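Protein-L-isoaspartate(D-aspartate) O-methyltransferase (Sulfolobus tokodaii, PDB 1VBF) probably methylates L-isoaspartyl residues of damaged proteins, using S-adenosyl-L-methionine as methyl donor, as a step in their repair or degradation. Local coordinates at residues 117-122 against 127-132; 46-51 against 102-107; 23-28 against 54-59; 63-68 against 173-178; 13-18 against 89-94. One frame throughout, in Å; residues are numbered along the deposited sequence.

Interaction 1: 117-122 against 127-132; sequences NIKLIL and LGYEEE
Ile121 and Lys119 approach the Tyr129 ring in different ways. CG1 of Ile121 stands over one face, 3.9 Å from the ring centroid and 25° off the ring normal, which meets the geometry of a CH-pi contact; it is displaced toward CE1 of Tyr129 (3.5 Å). CG of Glu131 lies over the opposite face, toward its rim. Lys119 crosses the tyrosine at about a right angle, its CE 3.5 Å from Tyr129 OH and oblique to the ring. With CG anti to the backbone N (chi1 -161°), the ring reaches out from its loop to the strand. With an alanine here, Ile121 CG1 is likely to lose its aromatic partner and a gap to open beside the Lys119 methylenes. Glu132, which also touches Lys119, sends its carboxylate to Lys73 instead. Strand 118-122 is an outermost strand of the Rossmann-like sheet within this chain: Ile118 and Leu122 pack on helices 83-91 and 102-109 respectively, while Ile121 and Tyr129 also rest on strand 94-99.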
# COMPACT_ATOMS: atom_id res chain seq x y z
N ASN B 117 -20.78 1.47 45.89
CA ASN B 117 -20.53 2.82 45.38
C ASN B 117 -20.30 2.87 43.88
O ASN B 117 -19.64 3.79 43.38
CB ASN B 117 -19.35 3.46 46.12
CG ASN B 117 -18.02 2.81 45.81
OD1 ASN B 117 -17.95 1.62 45.47
ND2 ASN B 117 -16.94 3.57 45.95
N ILE B 118 -20.88 1.91 43.17
CA ILE B 118 -20.77 1.82 41.71
C ILE B 118 -22.14 1.78 41.02
O ILE B 118 -22.87 0.79 41.12
CB ILE B 118 -20.01 0.55 41.29
CG1 ILE B 118 -18.65 0.47 41.96
CG2 ILE B 118 -19.86 0.51 39.78
CD1 ILE B 118 -17.95 -0.87 41.66
N LYS B 119 -22.49 2.84 40.30
CA LYS B 119 -23.74 2.88 39.55
C LYS B 119 -23.45 2.36 38.12
O LYS B 119 -22.70 2.99 37.37
CB LYS B 119 -24.28 4.30 39.48
CG LYS B 119 -25.60 4.42 38.73
CD LYS B 119 -26.08 5.85 38.73
CE LYS B 119 -27.49 5.94 38.18
NZ LYS B 119 -28.42 4.99 38.87
N LEU B 120 -24.07 1.24 37.76
CA LEU B 120 -23.90 0.62 36.46
C LEU B 120 -25.02 0.93 35.44
O LEU B 120 -26.13 0.42 35.54
CB LEU B 120 -23.80 -0.90 36.64
CG LEU B 120 -22.67 -1.39 37.54
CD1 LEU B 120 -22.91 -2.85 37.90
CD2 LEU B 120 -21.31 -1.21 36.84
N ILE B 121 -24.68 1.71 34.42
CA ILE B 121 -25.61 2.11 33.36
C ILE B 121 -25.43 1.30 32.07
O ILE B 121 -24.30 1.04 31.65
CB ILE B 121 -25.40 3.60 33.00
CG1 ILE B 121 -26.01 4.48 34.09
CG2 ILE B 121 -26.02 3.92 31.65
CD1 ILE B 121 -25.51 4.20 35.47
N LEU B 122 -26.55 0.92 31.44
CA LEU B 122 -26.54 0.20 30.16
C LEU B 122 -26.96 1.26 29.14
O LEU B 122 -28.12 1.59 29.06
CB LEU B 122 -27.59 -0.91 30.16
CG LEU B 122 -27.41 -2.03 29.13
CD1 LEU B 122 -28.79 -2.50 28.72
CD2 LEU B 122 -26.60 -1.59 27.89
N LEU B 127 -22.54 9.49 25.42
CA LEU B 127 -23.34 10.52 26.05
C LEU B 127 -22.84 10.78 27.46
O LEU B 127 -23.26 11.74 28.12
CB LEU B 127 -24.81 10.08 26.10
CG LEU B 127 -25.36 9.71 24.72
CD1 LEU B 127 -26.72 9.06 24.85
CD2 LEU B 127 -25.41 10.97 23.86
N GLY B 128 -21.93 9.94 27.92
CA GLY B 128 -21.45 10.09 29.27
C GLY B 128 -22.66 9.81 30.13
O GLY B 128 -23.43 8.92 29.79
N TYR B 129 -22.84 10.57 31.20
CA TYR B 129 -23.98 10.40 32.10
C TYR B 129 -24.31 11.69 32.84
O TYR B 129 -23.82 11.97 33.93
CB TYR B 129 -23.73 9.29 33.12
CG TYR B 129 -25.02 8.78 33.72
CD1 TYR B 129 -25.98 8.16 32.92
CD2 TYR B 129 -25.29 8.95 35.08
CE1 TYR B 129 -27.18 7.73 33.46
CE2 TYR B 129 -26.50 8.51 35.62
CZ TYR B 129 -27.44 7.90 34.81
OH TYR B 129 -28.64 7.50 35.32
N GLU B 130 -25.16 12.47 32.18
CA GLU B 130 -25.64 13.78 32.62
C GLU B 130 -26.04 13.85 34.08
O GLU B 130 -25.57 14.67 34.83
CB GLU B 130 -26.87 14.20 31.80
CG GLU B 130 -26.64 15.33 30.82
CD GLU B 130 -25.99 16.53 31.47
OE1 GLU B 130 -26.58 17.07 32.43
OE2 GLU B 130 -24.88 16.92 31.01
N GLU B 131 -26.95 12.95 34.42
CA GLU B 131 -27.60 12.85 35.72
C GLU B 131 -26.81 12.81 37.02
O GLU B 131 -27.38 13.12 38.06
CB GLU B 131 -28.59 11.69 35.65
CG GLU B 131 -28.51 10.94 34.30
CD GLU B 131 -29.77 11.05 33.46
OE1 GLU B 131 -30.87 10.85 34.03
OE2 GLU B 131 -29.65 11.35 32.25
N GLU B 132 -25.53 12.43 37.01
CA GLU B 132 -24.69 12.50 38.22
C GLU B 132 -23.56 13.41 37.78
O GLU B 132 -22.41 13.29 38.19
CB GLU B 132 -24.16 11.13 38.61
CG GLU B 132 -25.21 10.13 39.05
CD GLU B 132 -25.88 10.46 40.39
OE1 GLU B 132 -25.17 10.66 41.40
OE2 GLU B 132 -27.13 10.53 40.41

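Interaction 2: 46-51 against 102-107; sequences PILPGI and EKMYNY
This is a buried apolar contact, in which the two-stranded hairpin of 45-48 and 51-53 packs against the start of helix 102-109, a helix flanking the Rossmann-like sheet. Strand 46-48 and helix 102-107 approach to 9.7 Å between axes, at an angle of 111°. Met104, modelled as selenomethionine, is the helix residue most involved: CG lies anti to the backbone N (chi1 -175°) and the chain then bends, carrying SE to 4.0 Å from Ile47 CG2. Ile47 crosses it at about a right angle, whereas Leu48 runs alongside it in the opposite direction, CD1 lying 4.0 Å from Met104 CB and also 4.0 Å from Lys103 CB. The modelled position of Met104 CE is too close to Leu48 to be trusted in detail.

The strand carries a classic beta bulge, consistent with two adjacent residues both pointing to the helix: Ile51 O accepts from both Ile47 N (3.1 Å) and Leu48 N (3.2 Å). Ile51 N returns a bond to Leu48 O across a type II turn, with Gly50 at its positive-phi position. Tyr36 of a third subunit makes a cation-pi contact with Lys103. Between the two segments no hydrogen bond forms, so the cohesion is that of apolar side-chain surfaces and depends on shape rather than on bond direction.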
# COMPACT_ATOMS: atom_id res chain seq x y z
N PRO B 46 -9.57 -11.42 25.02
CA PRO B 46 -10.82 -11.63 24.31
C PRO B 46 -11.96 -11.95 25.26
O PRO B 46 -11.86 -12.90 26.04
CB PRO B 46 -10.52 -12.84 23.42
CG PRO B 46 -9.03 -12.89 23.37
CD PRO B 46 -8.63 -12.52 24.75
N ILE B 47 -13.03 -11.18 25.18
CA ILE B 47 -14.19 -11.41 26.04
C ILE B 47 -15.44 -11.65 25.19
O ILE B 47 -16.21 -12.57 25.45
CB ILE B 47 -14.44 -10.21 26.93
CG1 ILE B 47 -13.18 -9.91 27.75
CG2 ILE B 47 -15.64 -10.48 27.82
CD1 ILE B 47 -12.77 -11.06 28.62
N LEU B 48 -15.62 -10.82 24.18
CA LEU B 48 -16.75 -10.95 23.28
C LEU B 48 -16.28 -10.70 21.85
O LEU B 48 -15.27 -10.04 21.64
CB LEU B 48 -17.83 -9.93 23.64
CG LEU B 48 -18.73 -10.21 24.85
CD1 LEU B 48 -19.78 -9.10 24.99
CD2 LEU B 48 -19.43 -11.56 24.66
N PRO B 49 -17.01 -11.22 20.85
CA PRO B 49 -16.58 -10.98 19.47
C PRO B 49 -16.41 -9.48 19.24
O PRO B 49 -17.34 -8.71 19.42
CB PRO B 49 -17.73 -11.57 18.66
CG PRO B 49 -18.20 -12.69 19.52
CD PRO B 49 -18.22 -12.05 20.88
N GLY B 50 -15.20 -9.07 18.87
CA GLY B 50 -14.93 -7.67 18.63
C GLY B 50 -14.61 -6.88 19.88
O GLY B 50 -14.26 -5.69 19.77
N ILE B 51 -14.68 -7.50 21.06
CA ILE B 51 -14.42 -6.79 22.32
C ILE B 51 -13.36 -7.39 23.25
O ILE B 51 -13.46 -8.54 23.65
CB ILE B 51 -15.71 -6.63 23.11
CG1 ILE B 51 -16.80 -6.11 22.19
CG2 ILE B 51 -15.49 -5.68 24.24
CD1 ILE B 51 -18.15 -6.11 22.83
N GLU B 102 -25.07 -5.06 25.74
CA GLU B 102 -25.87 -5.76 26.72
C GLU B 102 -25.25 -7.02 27.30
O GLU B 102 -25.23 -7.18 28.51
CB GLU B 102 -27.26 -6.06 26.16
CG GLU B 102 -28.16 -6.76 27.19
CD GLU B 102 -29.65 -6.49 27.01
OE1 GLU B 102 -30.46 -7.23 27.62
OE2 GLU B 102 -30.02 -5.55 26.26
N LYS B 103 -24.73 -7.91 26.46
CA LYS B 103 -24.13 -9.14 26.96
C LYS B 103 -23.01 -8.82 27.95
O LYS B 103 -22.88 -9.48 28.97
CB LYS B 103 -23.58 -9.97 25.81
CG LYS B 103 -24.64 -10.33 24.81
CD LYS B 103 -24.15 -11.34 23.81
CE LYS B 103 -25.20 -11.66 22.77
NZ LYS B 103 -26.41 -12.22 23.45
N MSE B 104 -22.22 -7.81 27.64
CA MSE B 104 -21.14 -7.37 28.50
C MSE B 104 -21.70 -6.84 29.83
O MSE B 104 -21.17 -7.13 30.90
CB MSE B 104 -20.34 -6.27 27.79
CG MSE B 104 -19.09 -5.81 28.55
SE MSE B 104 -17.61 -7.11 28.66
CE MSE B 104 -18.35 -8.62 27.69
N TYR B 105 -22.77 -6.05 29.72
CA TYR B 105 -23.47 -5.46 30.86
C TYR B 105 -23.95 -6.55 31.82
O TYR B 105 -23.86 -6.42 33.05
CB TYR B 105 -24.70 -4.68 30.34
CG TYR B 105 -25.58 -4.07 31.41
CD1 TYR B 105 -25.13 -2.99 32.16
CD2 TYR B 105 -26.84 -4.59 31.70
CE1 TYR B 105 -25.91 -2.45 33.17
CE2 TYR B 105 -27.62 -4.06 32.71
CZ TYR B 105 -27.15 -2.99 33.44
OH TYR B 105 -27.90 -2.45 34.44
N ASN B 106 -24.45 -7.64 31.24
CA ASN B 106 -24.95 -8.76 32.00
C ASN B 106 -23.82 -9.46 32.73
O ASN B 106 -23.89 -9.68 33.95
CB ASN B 106 -25.67 -9.76 31.09
CG ASN B 106 -26.95 -9.20 30.48
OD1 ASN B 106 -27.62 -8.36 31.08
ND2 ASN B 106 -27.32 -9.69 29.30
N TYR B 107 -22.77 -9.82 31.98
CA TYR B 107 -21.63 -10.52 32.53
C TYR B 107 -21.07 -9.84 33.77
O TYR B 107 -20.68 -10.52 34.73
CB TYR B 107 -20.55 -10.66 31.46
CG TYR B 107 -19.23 -11.26 31.94
CD1 TYR B 107 -19.05 -12.65 32.06
CD2 TYR B 107 -18.18 -10.44 32.30
CE1 TYR B 107 -17.83 -13.18 32.52
CE2 TYR B 107 -16.98 -10.95 32.76
CZ TYR B 107 -16.80 -12.31 32.87
OH TYR B 107 -15.58 -12.74 33.32

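Interaction 3: 23-28 against 54-59; sequences VDRSLF and TALNLG
The first turn of helix 56-65 is met here by Arg25, whose long side chain reaches from the loop after helix 14-22 and lies against Leu56. The two side chains slide past each other in opposite directions. CG of Leu56 stands 3.3 Å above the guanidinium plane, offset toward its rim, and is 3.5 Å from Arg25 NH1 and 3.6 Å from CZ of the same residue; this is a hydrocarbon branch over a flat cation, not a hydrogen bond. Arg25 gets there with CG anti to the backbone N (chi1 -177°) and a chain extended as far as NE.

The base of the arginine sits in an Asx turn: Asp24 OD1 accepts from Ser26 N at 3.1 Å and from Ser26 OG at 2.6 Å. Both donors come from the same face of the carboxylate, 57° and 36° out of its plane, so one oxygen is gripped twice and the 3-10 turn that begins at Arg25 is tied to the residue before it. A water accepts from Leu56 N (2.7 Å), one of the helix's opening N-H groups, and more weakly from Arg25 NH2 (3.3 Å). Arg25 NH1 donates to Ala37 O, giving the buried guanidinium a backbone acceptor. Thr54 O, near NH2 but not bonded to it, is taken by Tyr84 OH, and Leu56 also packs on Ile7 of helix 4-10.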
# COMPACT_ATOMS: atom_id res chain seq x y z
N VAL B 23 -7.51 -6.20 44.97
CA VAL B 23 -8.51 -6.77 44.05
C VAL B 23 -7.98 -7.94 43.22
O VAL B 23 -6.99 -7.82 42.50
CB VAL B 23 -9.10 -5.67 43.11
CG1 VAL B 23 -10.10 -6.27 42.14
CG2 VAL B 23 -9.77 -4.57 43.94
N ASP B 24 -8.64 -9.08 43.31
CA ASP B 24 -8.21 -10.26 42.59
C ASP B 24 -8.77 -10.27 41.18
O ASP B 24 -9.93 -10.64 40.97
CB ASP B 24 -8.63 -11.52 43.36
CG ASP B 24 -8.19 -12.80 42.67
OD1 ASP B 24 -7.42 -12.71 41.69
OD2 ASP B 24 -8.60 -13.90 43.12
N ARG B 25 -7.95 -9.87 40.22
CA ARG B 25 -8.37 -9.79 38.82
C ARG B 25 -8.85 -11.12 38.20
O ARG B 25 -9.56 -11.13 37.20
CB ARG B 25 -7.23 -9.17 37.99
CG ARG B 25 -7.55 -8.96 36.52
CD ARG B 25 -6.57 -7.97 35.89
NE ARG B 25 -6.79 -7.79 34.45
CZ ARG B 25 -6.04 -8.33 33.49
NH1 ARG B 25 -5.01 -9.09 33.80
NH2 ARG B 25 -6.34 -8.13 32.21
N SER B 26 -8.48 -12.25 38.76
CA SER B 26 -8.95 -13.50 38.17
C SER B 26 -10.45 -13.66 38.44
O SER B 26 -11.14 -14.45 37.79
CB SER B 26 -8.17 -14.68 38.75
OG SER B 26 -8.28 -14.68 40.16
N LEU B 27 -10.95 -12.88 39.41
CA LEU B 27 -12.36 -12.91 39.77
C LEU B 27 -13.25 -12.21 38.74
O LEU B 27 -14.48 -12.32 38.79
CB LEU B 27 -12.57 -12.28 41.15
CG LEU B 27 -12.71 -13.19 42.39
CD1 LEU B 27 -11.99 -14.53 42.23
CD2 LEU B 27 -12.18 -12.42 43.60
N PHE B 28 -12.65 -11.49 37.80
CA PHE B 28 -13.47 -10.84 36.80
C PHE B 28 -13.21 -11.45 35.45
O PHE B 28 -13.86 -11.07 34.47
CB PHE B 28 -13.18 -9.37 36.75
CG PHE B 28 -13.36 -8.67 38.05
CD1 PHE B 28 -12.43 -8.84 39.07
CD2 PHE B 28 -14.42 -7.79 38.24
CE1 PHE B 28 -12.55 -8.13 40.27
CE2 PHE B 28 -14.55 -7.08 39.43
CZ PHE B 28 -13.61 -7.25 40.45
N THR B 54 -8.68 -4.08 28.04
CA THR B 54 -7.39 -3.41 27.92
C THR B 54 -6.30 -4.21 28.64
O THR B 54 -6.56 -4.90 29.65
CB THR B 54 -7.42 -2.01 28.52
OG1 THR B 54 -8.36 -1.19 27.84
CG2 THR B 54 -6.08 -1.38 28.40
N ALA B 55 -5.08 -4.12 28.12
CA ALA B 55 -3.94 -4.79 28.71
C ALA B 55 -3.74 -4.23 30.11
O ALA B 55 -3.87 -3.01 30.34
CB ALA B 55 -2.72 -4.54 27.89
N LEU B 56 -3.42 -5.12 31.05
CA LEU B 56 -3.23 -4.73 32.43
C LEU B 56 -2.19 -3.64 32.58
O LEU B 56 -2.39 -2.68 33.34
CB LEU B 56 -2.80 -5.92 33.28
CG LEU B 56 -3.43 -6.10 34.68
CD1 LEU B 56 -2.46 -6.87 35.57
CD2 LEU B 56 -3.74 -4.77 35.32
N ASN B 57 -1.08 -3.79 31.87
CA ASN B 57 -0.04 -2.79 31.96
C ASN B 57 -0.58 -1.44 31.50
O ASN B 57 -0.30 -0.40 32.10
CB ASN B 57 1.17 -3.20 31.12
CG ASN B 57 2.50 -2.99 31.88
OD1 ASN B 57 2.87 -1.86 32.25
ND2 ASN B 57 3.23 -4.09 32.11
N LEU B 58 -1.38 -1.44 30.44
CA LEU B 58 -1.94 -0.20 29.95
C LEU B 58 -2.95 0.37 30.96
O LEU B 58 -2.84 1.55 31.35
CB LEU B 58 -2.62 -0.44 28.62
CG LEU B 58 -2.27 0.55 27.51
CD1 LEU B 58 -3.32 0.46 26.49
CD2 LEU B 58 -2.22 1.96 28.02
N GLY B 59 -3.92 -0.47 31.35
CA GLY B 59 -4.95 -0.07 32.32
C GLY B 59 -4.45 0.56 33.62
O GLY B 59 -4.93 1.61 34.08
O HOH W 1 -3.79 -7.63 30.13

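Interaction 4: 63-68 against 173-178; sequences LDELDL and LYKVIK
Two flat groups of Glu65, its peptide carbonyl and its carboxylate, receive the ammonium of Lys175 from different directions. NZ of Lys175 meets Glu65 O in the carbonyl plane, on a lone pair, in a 3.2 Å hydrogen bond with a C=O...N angle of 144°. Relative to the carboxylate the same nitrogen stands well above the plane, and the salt bridge from Lys175 NZ to Glu65 OE1 is 3.6 Å. The contact joins the C-terminal part of helix 56-65 to strand 171-177, the one strand that runs against the other six of the Rossmann-like methyltransferase sheet, at the protein surface.

Side chains of Glu65 and Lys175 cross at about a right angle. The lysine is fully extended, with CG anti to the backbone N (chi1 -179°), and so spans from strand to helix; the glutamate bends at chi2, which turns OE1 toward the same ammonium. A cation at this end of a helix would probably be welcomed by the helix dipole as well as by the carboxylate. Just beyond, Leu66 O and Asp67 OD2 both bind Arg137 of strand 135-140. Lower down the lysine, CD lies 3.8 Å from Glu65 OE1, and CE 3.4 Å from Glu65 O.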
# COMPACT_ATOMS: atom_id res chain seq x y z
N LEU B 63 -5.06 4.41 34.89
CA LEU B 63 -5.64 4.75 36.18
C LEU B 63 -4.63 5.52 37.02
O LEU B 63 -4.99 6.48 37.70
CB LEU B 63 -6.08 3.50 36.94
CG LEU B 63 -7.18 2.66 36.28
CD1 LEU B 63 -7.66 1.61 37.27
CD2 LEU B 63 -8.34 3.55 35.82
N ASP B 64 -3.36 5.12 36.97
CA ASP B 64 -2.33 5.81 37.74
C ASP B 64 -2.23 7.27 37.28
O ASP B 64 -2.05 8.18 38.09
CB ASP B 64 -0.99 5.09 37.60
CG ASP B 64 0.00 5.45 38.71
OD1 ASP B 64 -0.44 5.89 39.81
OD2 ASP B 64 1.23 5.26 38.51
N GLU B 65 -2.39 7.48 35.99
CA GLU B 65 -2.32 8.83 35.42
C GLU B 65 -3.59 9.64 35.68
O GLU B 65 -3.58 10.86 35.49
CB GLU B 65 -2.08 8.74 33.92
CG GLU B 65 -0.66 8.37 33.52
CD GLU B 65 0.31 9.51 33.74
OE1 GLU B 65 0.04 10.63 33.27
OE2 GLU B 65 1.36 9.30 34.38
N LEU B 66 -4.66 8.96 36.09
CA LEU B 66 -5.96 9.59 36.35
C LEU B 66 -5.98 10.41 37.64
O LEU B 66 -6.90 11.21 37.87
CB LEU B 66 -7.05 8.53 36.44
CG LEU B 66 -8.34 8.63 35.59
CD1 LEU B 66 -9.36 7.70 36.21
CD2 LEU B 66 -8.90 10.04 35.52
N ASP B 67 -4.97 10.17 38.49
CA ASP B 67 -4.84 10.88 39.76
C ASP B 67 -6.10 10.66 40.59
O ASP B 67 -6.88 11.57 40.85
CB ASP B 67 -4.57 12.37 39.50
CG ASP B 67 -4.36 13.18 40.79
OD1 ASP B 67 -3.62 12.72 41.70
OD2 ASP B 67 -4.92 14.30 40.88
N LEU B 68 -6.29 9.42 41.01
CA LEU B 68 -7.44 9.06 41.80
C LEU B 68 -7.20 9.17 43.30
O LEU B 68 -6.17 8.73 43.81
CB LEU B 68 -7.83 7.63 41.46
CG LEU B 68 -8.32 7.36 40.04
CD1 LEU B 68 -8.41 5.84 39.79
CD2 LEU B 68 -9.66 8.06 39.83
N LEU B 173 -3.17 8.06 23.30
CA LEU B 173 -3.74 8.15 24.63
C LEU B 173 -3.63 9.60 25.08
O LEU B 173 -2.55 10.18 25.08
CB LEU B 173 -2.97 7.20 25.57
CG LEU B 173 -3.59 6.52 26.80
CD1 LEU B 173 -3.08 7.18 28.05
CD2 LEU B 173 -5.10 6.57 26.72
N TYR B 174 -4.74 10.21 25.45
CA TYR B 174 -4.67 11.60 25.88
C TYR B 174 -5.13 11.87 27.30
O TYR B 174 -6.14 11.34 27.76
CB TYR B 174 -5.51 12.50 24.98
CG TYR B 174 -4.95 12.78 23.63
CD1 TYR B 174 -5.20 11.92 22.56
CD2 TYR B 174 -4.18 13.91 23.41
CE1 TYR B 174 -4.70 12.20 21.30
CE2 TYR B 174 -3.67 14.21 22.15
CZ TYR B 174 -3.94 13.35 21.10
OH TYR B 174 -3.42 13.63 19.86
N LYS B 175 -4.38 12.73 27.98
CA LYS B 175 -4.72 13.14 29.33
C LYS B 175 -5.22 14.58 29.19
O LYS B 175 -4.46 15.51 28.88
CB LYS B 175 -3.50 13.06 30.25
CG LYS B 175 -3.80 13.44 31.69
CD LYS B 175 -2.56 13.32 32.54
CE LYS B 175 -2.82 13.78 33.96
NZ LYS B 175 -1.73 13.33 34.84
N VAL B 176 -6.51 14.77 29.43
CA VAL B 176 -7.14 16.07 29.27
C VAL B 176 -7.48 16.74 30.58
O VAL B 176 -8.16 16.16 31.41
CB VAL B 176 -8.44 15.91 28.47
CG1 VAL B 176 -9.09 17.24 28.24
CG2 VAL B 176 -8.15 15.22 27.18
N ILE B 177 -7.00 17.97 30.78
CA ILE B 177 -7.34 18.68 32.00
C ILE B 177 -8.29 19.80 31.62
O ILE B 177 -7.94 20.70 30.88
CB ILE B 177 -6.12 19.31 32.68
CG1 ILE B 177 -5.15 18.21 33.14
CG2 ILE B 177 -6.57 20.12 33.86
CD1 ILE B 177 -3.93 18.77 33.79
N LYS B 178 -9.51 19.74 32.13
CA LYS B 178 -10.47 20.76 31.77
C LYS B 178 -10.09 22.19 32.12
O LYS B 178 -9.53 22.46 33.19
CB LYS B 178 -11.83 20.42 32.36
CG LYS B 178 -12.95 21.25 31.79
CD LYS B 178 -14.26 20.67 32.19
CE LYS B 178 -15.45 21.44 31.65
NZ LYS B 178 -16.71 20.79 32.13

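Interaction 5: 13-18 against 89-94; sequences TQELAE and AEIVDK
Ile91 lays its longer branch over the backbone of helix 14-22 between Glu15 and Leu16. Its CD1 comes to 3.6 Å from Leu16 CA, while CG1 of Ile91 is 3.8 Å from Glu15 O. Ile91 CG2 meets Glu15 CB at 3.8 Å. This division follows from chi1 of -56°: CG2 is anti to the backbone N and CG1 anti to the carbonyl carbon, which sends CG1 and CD1 to the backbone and CG2 to the glutamate. Leu16 contributes mainly its CB, 4.1 Å from Ile91 CD1, as the rest of its side chain leads off from 89-94. Glu15 likewise lends only its root, its chain bending at chi2 so that the carboxylate heads away.

With CA atoms of Glu15 and Ile91 only 6.1 Å apart, the backbones lie close and a single side chain fills most of the junction. Were this isoleucine cut back to an alanine, a gap would probably open against the Glu15-Leu16 peptide, and Glu15 CB would lose the branch it rests on. A second tie lies nearby, in the salt bridge of Glu90 with Lys22. The contact is plain helix-on-helix packing of an N-terminal helix against helix 83-91, which flanks a Rossmann-like methyltransferase sheet.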
# COMPACT_ATOMS: atom_id res chain seq x y z
N THR B 13 0.48 6.35 42.49
CA THR B 13 -0.59 6.74 43.39
C THR B 13 -0.76 5.67 44.46
O THR B 13 -1.22 4.57 44.18
CB THR B 13 -1.90 6.93 42.61
OG1 THR B 13 -1.76 8.04 41.72
CG2 THR B 13 -3.07 7.19 43.54
N GLN B 14 -0.35 5.99 45.67
CA GLN B 14 -0.42 5.05 46.78
C GLN B 14 -1.74 4.32 46.91
O GLN B 14 -1.76 3.12 47.15
CB GLN B 14 -0.08 5.75 48.11
CG GLN B 14 0.20 4.79 49.26
CD GLN B 14 1.09 3.62 48.82
OE1 GLN B 14 2.00 3.79 48.01
NE2 GLN B 14 0.84 2.43 49.37
N GLU B 15 -2.85 5.04 46.75
CA GLU B 15 -4.18 4.45 46.87
C GLU B 15 -4.41 3.38 45.80
O GLU B 15 -4.99 2.32 46.07
CB GLU B 15 -5.24 5.54 46.78
CG GLU B 15 -5.02 6.71 47.73
CD GLU B 15 -4.03 7.77 47.19
OE1 GLU B 15 -2.82 7.46 47.00
OE2 GLU B 15 -4.47 8.92 46.97
N LEU B 16 -3.94 3.65 44.58
CA LEU B 16 -4.07 2.72 43.47
C LEU B 16 -3.21 1.49 43.77
O LEU B 16 -3.58 0.36 43.48
CB LEU B 16 -3.58 3.37 42.18
CG LEU B 16 -4.19 2.92 40.84
CD1 LEU B 16 -3.08 2.91 39.81
CD2 LEU B 16 -4.84 1.53 40.93
N ALA B 17 -2.04 1.74 44.34
CA ALA B 17 -1.11 0.68 44.69
C ALA B 17 -1.79 -0.34 45.60
O ALA B 17 -1.69 -1.55 45.41
CB ALA B 17 0.14 1.29 45.38
N GLU B 18 -2.52 0.17 46.58
CA GLU B 18 -3.22 -0.69 47.51
C GLU B 18 -4.39 -1.41 46.89
O GLU B 18 -4.55 -2.61 47.11
CB GLU B 18 -3.66 0.09 48.74
CG GLU B 18 -2.47 0.70 49.41
CD GLU B 18 -2.83 1.43 50.66
OE1 GLU B 18 -3.77 2.26 50.64
OE2 GLU B 18 -2.14 1.17 51.68
N ALA B 89 -13.51 2.07 42.42
CA ALA B 89 -14.46 2.03 43.53
C ALA B 89 -13.73 1.94 44.88
O ALA B 89 -14.14 2.54 45.87
CB ALA B 89 -15.39 0.85 43.36
N GLU B 90 -12.64 1.17 44.91
CA GLU B 90 -11.85 1.04 46.12
C GLU B 90 -11.28 2.38 46.60
O GLU B 90 -11.20 2.64 47.79
CB GLU B 90 -10.70 0.08 45.88
CG GLU B 90 -11.10 -1.35 45.60
CD GLU B 90 -11.38 -2.15 46.87
OE1 GLU B 90 -10.84 -1.79 47.94
OE2 GLU B 90 -12.13 -3.15 46.78
N ILE B 91 -10.90 3.24 45.67
CA ILE B 91 -10.26 4.49 46.04
C ILE B 91 -11.20 5.65 46.22
O ILE B 91 -11.12 6.43 47.17
CB ILE B 91 -9.23 4.90 44.92
CG1 ILE B 91 -8.23 3.78 44.69
CG2 ILE B 91 -8.58 6.28 45.24
CD1 ILE B 91 -7.47 3.94 43.40
N VAL B 92 -12.09 5.75 45.25
CA VAL B 92 -13.02 6.86 45.15
C VAL B 92 -14.33 6.79 45.96
O VAL B 92 -14.71 5.74 46.47
CB VAL B 92 -13.28 7.08 43.63
CG1 VAL B 92 -14.76 6.99 43.30
CG2 VAL B 92 -12.68 8.41 43.20
N ASP B 93 -15.00 7.93 46.09
CA ASP B 93 -16.26 7.96 46.81
C ASP B 93 -17.30 7.20 45.99
O ASP B 93 -17.74 6.12 46.37
CB ASP B 93 -16.74 9.39 47.04
CG ASP B 93 -18.06 9.44 47.77
OD1 ASP B 93 -18.72 10.50 47.81
OD2 ASP B 93 -18.44 8.39 48.32
N LYS B 94 -17.67 7.78 44.84
CA LYS B 94 -18.65 7.16 43.94
C LYS B 94 -18.18 6.97 42.51
O LYS B 94 -17.39 7.76 41.99
CB LYS B 94 -19.94 7.98 43.95
CG LYS B 94 -20.86 7.59 45.08
CD LYS B 94 -21.72 8.75 45.49
CE LYS B 94 -22.00 8.71 47.00
NZ LYS B 94 -22.43 10.05 47.51

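Overall arrangement
From the N terminus, 13-18 opens the first loop, which interaction 5 closes at 89-94. Interaction 3 (23-28 with 54-59) is nested within it. Interaction 2 starts inside both and closes at 102-107, so it crosses interactions 3 and 5. Interaction 4 leaves from 63-68, crosses interactions 2 and 5, and closes only at 173-178; the short loop of interaction 1 is nested within it. Interactions 3 and 4 share helix 56-65, one near each end. Direct bonds link others: Tyr107 OH with Phe28 O joins interactions 2 and 3, Asp64 OD1 with Thr13 N joins 4 and 5, and Asn117 ND2 with Asp93 O joins 1 and 5. N-terminal helices, hairpin, flanking helices and sheet are thereby interlocked.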